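Local coordinates for MgGH51 (Meripilus giganteus, PDB 6ZPY), which acts as a family 51 glycoside hydrolase, an alpha-L-arabinofuranosidase that removes terminal alpha-L-arabinofuranosyl residues from arabinosides, at residues E23-S28 / Y479-Q484; H400-P405 / E429-S434. One frame throughout, in Å; residues are numbered along the deposited sequence.

Contact 1 (E23-S28 / Y479-Q484); sequences EDINHS and YAPLLQ. With AHR (alpha-L-arabinofuranose), chain F.
P481 follows a cis peptide bond, and its ring brings CB to 4.0 Å from I25 CG2. The two loops that meet here come after strands 20-21 and 474-479, the first and last of the parallel strands of the (beta/alpha)8 barrel, so the contact joins the beginning and end of the barrel on the side where the sugar binds. With CG1 of I25 anti to the backbone N (chi1 -176°), CG2 turns to the proline, while CD1 extends to 4.2 Å from P481 CG.

The polar tie lies where N26, in the 23-28 loop, meets the start of strand 483-485. N26 ND2 donates to L483 O at 3.1 Å in a nearly straight bond, 172° at the hydrogen; the acceptor lies in the plane of the amide, whereas the donor is tilted somewhat from the carbonyl plane. The first torsion of N26 sets CG beside its own N and anti to the carbonyl carbon (chi1 -51°), which carries ND2 to that oxygen. The other end of the amide is also held, since OD1 accepts from the backbone N of Q490, and the pair of bonds fixes which way the amide faces. N26 CB lies 3.6 Å from Q484 CA. With an alanine here, L483 O and the backbone N of Q490 would probably lose their side-chain mates and the 23-28 loop be held less firmly against strand 483-485.

Packing is tight where S28 CB comes within 3.5 Å of L483 CB. On the same serine, OG donates at 2.6 Å to a lone pair of E23 O, tying the turn back onto that carbonyl. The E23 side chain serves the pocket: OE1 accepts from N232 N and W261 NE1, and OE2 accepts a hydrogen bond from O3 of the bound arabinofuranose at 2.6 Å, while P481 CG lies 3.7 Å from O5 of that sugar.

Contact 2 (H400-P405 / E429-S434); sequences HVYQTP and EYAAIS. With AHR (alpha-L-arabinofuranose), chain F.
V401 CG1 packs at 4.0 Å on Y430 CB, on the face of the sheet that also bears Q403 and A432 and is covered by residues such as F408 and M464. On the other face Y402 CD1 rests 3.7 Å from I433 CG2 and also touches the methyl of A431. The backbones between run parallel: V401 N donates to E429 O at 3.0 Å, A431 N to V401 O and Q403 N to A431 O, and just past the end of strand 430-432, I433 N reaches Q403 O at 2.9 Å.

Toward the start of both strands the chemistry turns polar. E429 CG lies anti to its carbonyl carbon (chi1 -62°), which sets the extended chain across the H400 ring. CG sits 3.7 Å above the ring centroid, 5° off its normal, a CH-pi contact, and the carboxylate stacks on that face with planes 23° apart. E429 OE2 accepts a hydrogen bond from O2 of the arabinofuranose at 2.8 Å and pairs with R226. Y402 OH accepts one from the sugar's O5 at 2.8 Å; its own bond to OE1 is less sure, because that oxygen is modelled too near the sugar. Two neighbouring strands of one beta-alpha-beta unit thus line the arabinofuranose site, as in clan GH-A (beta/alpha)8 barrels.

Both contacts are buried, contact 1 about 5 Å from the chain centre and contact 2 about 18 Å, their own centres about 15 Å apart. Contact 2, nested in the span that contact 1 closes, pairs two adjacent barrel strands; contact 1 joins the loops following the first and last. The 598 Å² of contact 2 combines strand pairing with the side chains of E429, Y402 and H400. The 281 Å² of contact 1 is a loop meeting a loop and the start of a short strand, with one side-chain-to-backbone hydrogen bond. They touch where A480, just after strand 474-479, meets neighbouring strand 424-432: A480 N is 3.1 Å from Y430 O, probably a hydrogen bond. Both reach the arabinofuranose.

Contact 1 (E23-S28 / Y479-Q484)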
# COMPACT_ATOMS: atom_id res chain seq x y z
N GLU A 23 -1.55 -2.41 -3.36
CA GLU A 23 -2.69 -2.08 -4.21
C GLU A 23 -3.70 -1.43 -3.27
O GLU A 23 -3.60 -1.65 -2.05
CB GLU A 23 -3.32 -3.28 -4.89
CG GLU A 23 -4.04 -4.18 -3.95
CD GLU A 23 -4.55 -5.47 -4.55
OE1 GLU A 23 -5.33 -5.41 -5.49
OE2 GLU A 23 -4.17 -6.50 -4.07
N ASP A 24 -4.70 -0.81 -3.83
CA ASP A 24 -5.81 -0.26 -3.00
C ASP A 24 -6.78 -1.41 -2.72
O ASP A 24 -7.55 -1.83 -3.61
CB ASP A 24 -6.53 0.87 -3.70
CG ASP A 24 -7.22 1.80 -2.71
OD1 ASP A 24 -7.61 1.28 -1.62
OD2 ASP A 24 -7.27 3.03 -2.99
N ILE A 25 -6.64 -1.99 -1.56
CA ILE A 25 -7.43 -3.10 -1.04
C ILE A 25 -7.66 -2.74 0.44
O ILE A 25 -6.76 -2.15 1.05
CB ILE A 25 -6.72 -4.45 -1.22
CG1 ILE A 25 -7.59 -5.61 -0.76
CG2 ILE A 25 -5.37 -4.47 -0.52
CD1 ILE A 25 -6.97 -6.96 -1.00
N ASN A 26 -8.79 -3.11 1.01
CA ASN A 26 -9.06 -2.80 2.43
C ASN A 26 -8.94 -1.29 2.67
O ASN A 26 -8.54 -0.88 3.76
CB ASN A 26 -8.09 -3.49 3.36
CG ASN A 26 -7.95 -4.97 3.10
OD1 ASN A 26 -8.93 -5.69 2.87
ND2 ASN A 26 -6.72 -5.47 3.23
N HIS A 27 -9.24 -0.47 1.68
CA HIS A 27 -9.08 1.00 1.82
C HIS A 27 -7.67 1.31 2.28
O HIS A 27 -7.41 2.20 3.11
CB HIS A 27 -10.13 1.59 2.76
CG HIS A 27 -11.41 1.78 2.03
ND1 HIS A 27 -11.65 2.87 1.22
CD2 HIS A 27 -12.48 0.96 1.93
CE1 HIS A 27 -12.87 2.71 0.67
NE2 HIS A 27 -13.37 1.56 1.09
N SER A 28 -6.71 0.68 1.61
CA SER A 28 -5.27 0.97 1.80
C SER A 28 -4.84 2.25 1.09
O SER A 28 -3.79 2.81 1.46
CB SER A 28 -4.48 -0.16 1.30
OG SER A 28 -4.69 -0.29 -0.07
N TYR A 479 5.44 -9.21 1.52
CA TYR A 479 4.19 -9.75 2.10
C TYR A 479 3.00 -9.08 1.40
O TYR A 479 3.09 -7.92 0.98
CB TYR A 479 4.17 -9.36 3.57
CG TYR A 479 3.05 -9.92 4.41
CD1 TYR A 479 1.80 -9.31 4.46
CD2 TYR A 479 3.25 -10.99 5.25
CE1 TYR A 479 0.80 -9.81 5.25
CE2 TYR A 479 2.26 -11.46 6.09
CZ TYR A 479 1.02 -10.86 6.10
OH TYR A 479 0.00 -11.33 6.89
N ALA A 480 1.88 -9.76 1.39
CA ALA A 480 0.65 -9.10 0.92
C ALA A 480 -0.56 -9.64 1.63
O ALA A 480 -0.62 -10.82 1.94
CB ALA A 480 0.47 -9.29 -0.56
N PRO A 481 -1.63 -8.81 1.80
CA PRO A 481 -1.60 -7.37 1.55
C PRO A 481 -0.88 -6.60 2.65
O PRO A 481 -0.70 -7.08 3.78
CB PRO A 481 -3.09 -6.95 1.55
CG PRO A 481 -3.85 -8.26 1.41
CD PRO A 481 -2.98 -9.30 2.09
N LEU A 482 -0.51 -5.38 2.27
CA LEU A 482 0.27 -4.53 3.17
C LEU A 482 -0.61 -3.87 4.23
O LEU A 482 -0.18 -3.75 5.35
CB LEU A 482 0.91 -3.45 2.30
CG LEU A 482 1.80 -2.46 2.99
CD1 LEU A 482 2.97 -3.13 3.68
CD2 LEU A 482 2.29 -1.46 1.96
N LEU A 483 -1.75 -3.36 3.82
CA LEU A 483 -2.53 -2.40 4.66
C LEU A 483 -3.98 -2.83 4.78
O LEU A 483 -4.57 -3.39 3.85
CB LEU A 483 -2.46 -1.03 4.02
CG LEU A 483 -1.16 -0.25 4.20
CD1 LEU A 483 -1.14 1.03 3.41
CD2 LEU A 483 -0.90 0.05 5.66
N GLN A 484 -4.55 -2.49 5.92
CA GLN A 484 -5.96 -2.83 6.22
C GLN A 484 -6.62 -1.74 7.04
O GLN A 484 -6.23 -1.52 8.19
CB GLN A 484 -6.02 -4.14 6.96
CG GLN A 484 -7.41 -4.47 7.45
CD GLN A 484 -7.41 -5.54 8.52
OE1 GLN A 484 -6.38 -5.85 9.12
NE2 GLN A 484 -8.56 -6.10 8.82
O5 AHR F . -3.11 -9.63 -1.92
C5 AHR F . -4.49 -9.87 -2.38
C4 AHR F . -4.68 -10.51 -3.78
O4 AHR F . -3.97 -11.78 -3.87
C3 AHR F . -4.02 -9.74 -4.89
O3 AHR F . -4.71 -8.62 -5.40
C2 AHR F . -3.80 -10.83 -6.00
O2 AHR F . -2.79 -10.37 -6.91
C1 AHR F . -3.59 -12.15 -5.23
O1 AHR F . -4.69 -12.96 -5.74

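Contact 2 (H400-P405 / E429-S434)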
# COMPACT_ATOMS: atom_id res chain seq x y z
N HIS A 400 3.75 -15.95 -6.22
CA HIS A 400 2.85 -15.65 -5.10
C HIS A 400 2.47 -16.92 -4.38
O HIS A 400 2.17 -17.92 -5.03
CB HIS A 400 1.53 -15.03 -5.59
CG HIS A 400 1.68 -13.77 -6.34
ND1 HIS A 400 0.62 -13.13 -6.98
CD2 HIS A 400 2.77 -13.02 -6.60
CE1 HIS A 400 1.07 -12.04 -7.58
NE2 HIS A 400 2.38 -11.95 -7.35
N VAL A 401 2.40 -16.86 -3.05
CA VAL A 401 1.89 -17.99 -2.27
C VAL A 401 1.21 -17.50 -1.00
O VAL A 401 1.77 -16.74 -0.24
CB VAL A 401 2.96 -19.05 -1.97
CG1 VAL A 401 4.07 -18.52 -1.10
CG2 VAL A 401 2.31 -20.26 -1.34
N TYR A 402 -0.00 -18.00 -0.84
CA TYR A 402 -0.82 -17.85 0.38
C TYR A 402 -1.03 -19.24 0.94
O TYR A 402 -1.52 -20.11 0.21
CB TYR A 402 -2.11 -17.15 0.03
CG TYR A 402 -1.91 -15.74 -0.45
CD1 TYR A 402 -1.56 -14.72 0.41
CD2 TYR A 402 -2.02 -15.44 -1.78
CE1 TYR A 402 -1.43 -13.42 -0.04
CE2 TYR A 402 -1.84 -14.15 -2.25
CZ TYR A 402 -1.58 -13.13 -1.37
OH TYR A 402 -1.43 -11.86 -1.81
N GLN A 403 -0.56 -19.48 2.16
CA GLN A 403 -0.49 -20.85 2.68
C GLN A 403 -0.59 -20.81 4.21
O GLN A 403 -0.81 -19.75 4.79
CB GLN A 403 0.78 -21.53 2.15
CG GLN A 403 0.51 -22.56 1.08
CD GLN A 403 -0.30 -23.75 1.54
OE1 GLN A 403 -0.51 -23.99 2.74
NE2 GLN A 403 -0.68 -24.59 0.58
N THR A 404 -0.41 -21.94 4.82
CA THR A 404 -0.49 -22.07 6.29
C THR A 404 0.87 -21.69 6.85
O THR A 404 1.89 -21.77 6.17
CB THR A 404 -0.84 -23.50 6.72
OG1 THR A 404 0.24 -24.35 6.32
CG2 THR A 404 -2.17 -23.97 6.16
N PRO A 405 0.92 -21.33 8.14
CA PRO A 405 2.20 -21.05 8.78
C PRO A 405 3.16 -22.24 8.63
O PRO A 405 4.35 -22.06 8.36
CB PRO A 405 1.81 -20.79 10.24
CG PRO A 405 0.42 -20.19 10.12
CD PRO A 405 -0.23 -20.93 8.97
N GLU A 429 4.02 -11.61 -3.61
CA GLU A 429 2.95 -11.73 -2.61
C GLU A 429 3.15 -13.02 -1.85
O GLU A 429 3.21 -14.08 -2.45
CB GLU A 429 1.57 -11.82 -3.28
CG GLU A 429 1.20 -10.61 -4.07
CD GLU A 429 -0.13 -10.71 -4.80
OE1 GLU A 429 -1.00 -11.49 -4.34
OE2 GLU A 429 -0.26 -10.01 -5.81
N TYR A 430 3.29 -12.94 -0.55
CA TYR A 430 3.21 -14.14 0.29
C TYR A 430 2.64 -13.75 1.65
O TYR A 430 2.87 -12.60 2.11
CB TYR A 430 4.56 -14.83 0.40
CG TYR A 430 5.64 -14.05 1.11
CD1 TYR A 430 6.35 -13.05 0.48
CD2 TYR A 430 5.99 -14.35 2.41
CE1 TYR A 430 7.33 -12.33 1.14
CE2 TYR A 430 6.95 -13.64 3.09
CZ TYR A 430 7.65 -12.63 2.46
OH TYR A 430 8.65 -12.02 3.14
N ALA A 431 2.02 -14.72 2.28
CA ALA A 431 1.51 -14.56 3.66
C ALA A 431 1.03 -15.91 4.11
O ALA A 431 0.45 -16.67 3.31
CB ALA A 431 0.40 -13.53 3.78
N ALA A 432 1.18 -16.18 5.40
CA ALA A 432 0.52 -17.29 6.05
C ALA A 432 -0.86 -16.80 6.51
O ALA A 432 -0.92 -15.89 7.33
CB ALA A 432 1.39 -17.81 7.17
N ILE A 433 -1.89 -17.29 5.85
CA ILE A 433 -3.22 -16.64 5.94
C ILE A 433 -4.22 -17.44 6.75
O ILE A 433 -5.28 -16.89 7.09
CB ILE A 433 -3.78 -16.36 4.55
CG1 ILE A 433 -4.17 -17.61 3.79
CG2 ILE A 433 -2.85 -15.45 3.82
CD1 ILE A 433 -5.10 -17.28 2.63
N SER A 434 -3.95 -18.68 7.02
CA SER A 434 -4.94 -19.59 7.60
C SER A 434 -4.21 -20.75 8.25
O SER A 434 -3.16 -21.16 7.72
CB SER A 434 -5.84 -20.14 6.51
OG SER A 434 -6.76 -21.06 7.04
O5 AHR F . -3.11 -9.63 -1.92
C5 AHR F . -4.49 -9.87 -2.38
C4 AHR F . -4.68 -10.51 -3.78
O4 AHR F . -3.97 -11.78 -3.87
C3 AHR F . -4.02 -9.74 -4.89
O3 AHR F . -4.71 -8.62 -5.40
C2 AHR F . -3.80 -10.83 -6.00
O2 AHR F . -2.79 -10.37 -6.91
C1 AHR F . -3.59 -12.15 -5.23
O1 AHR F . -4.69 -12.96 -5.74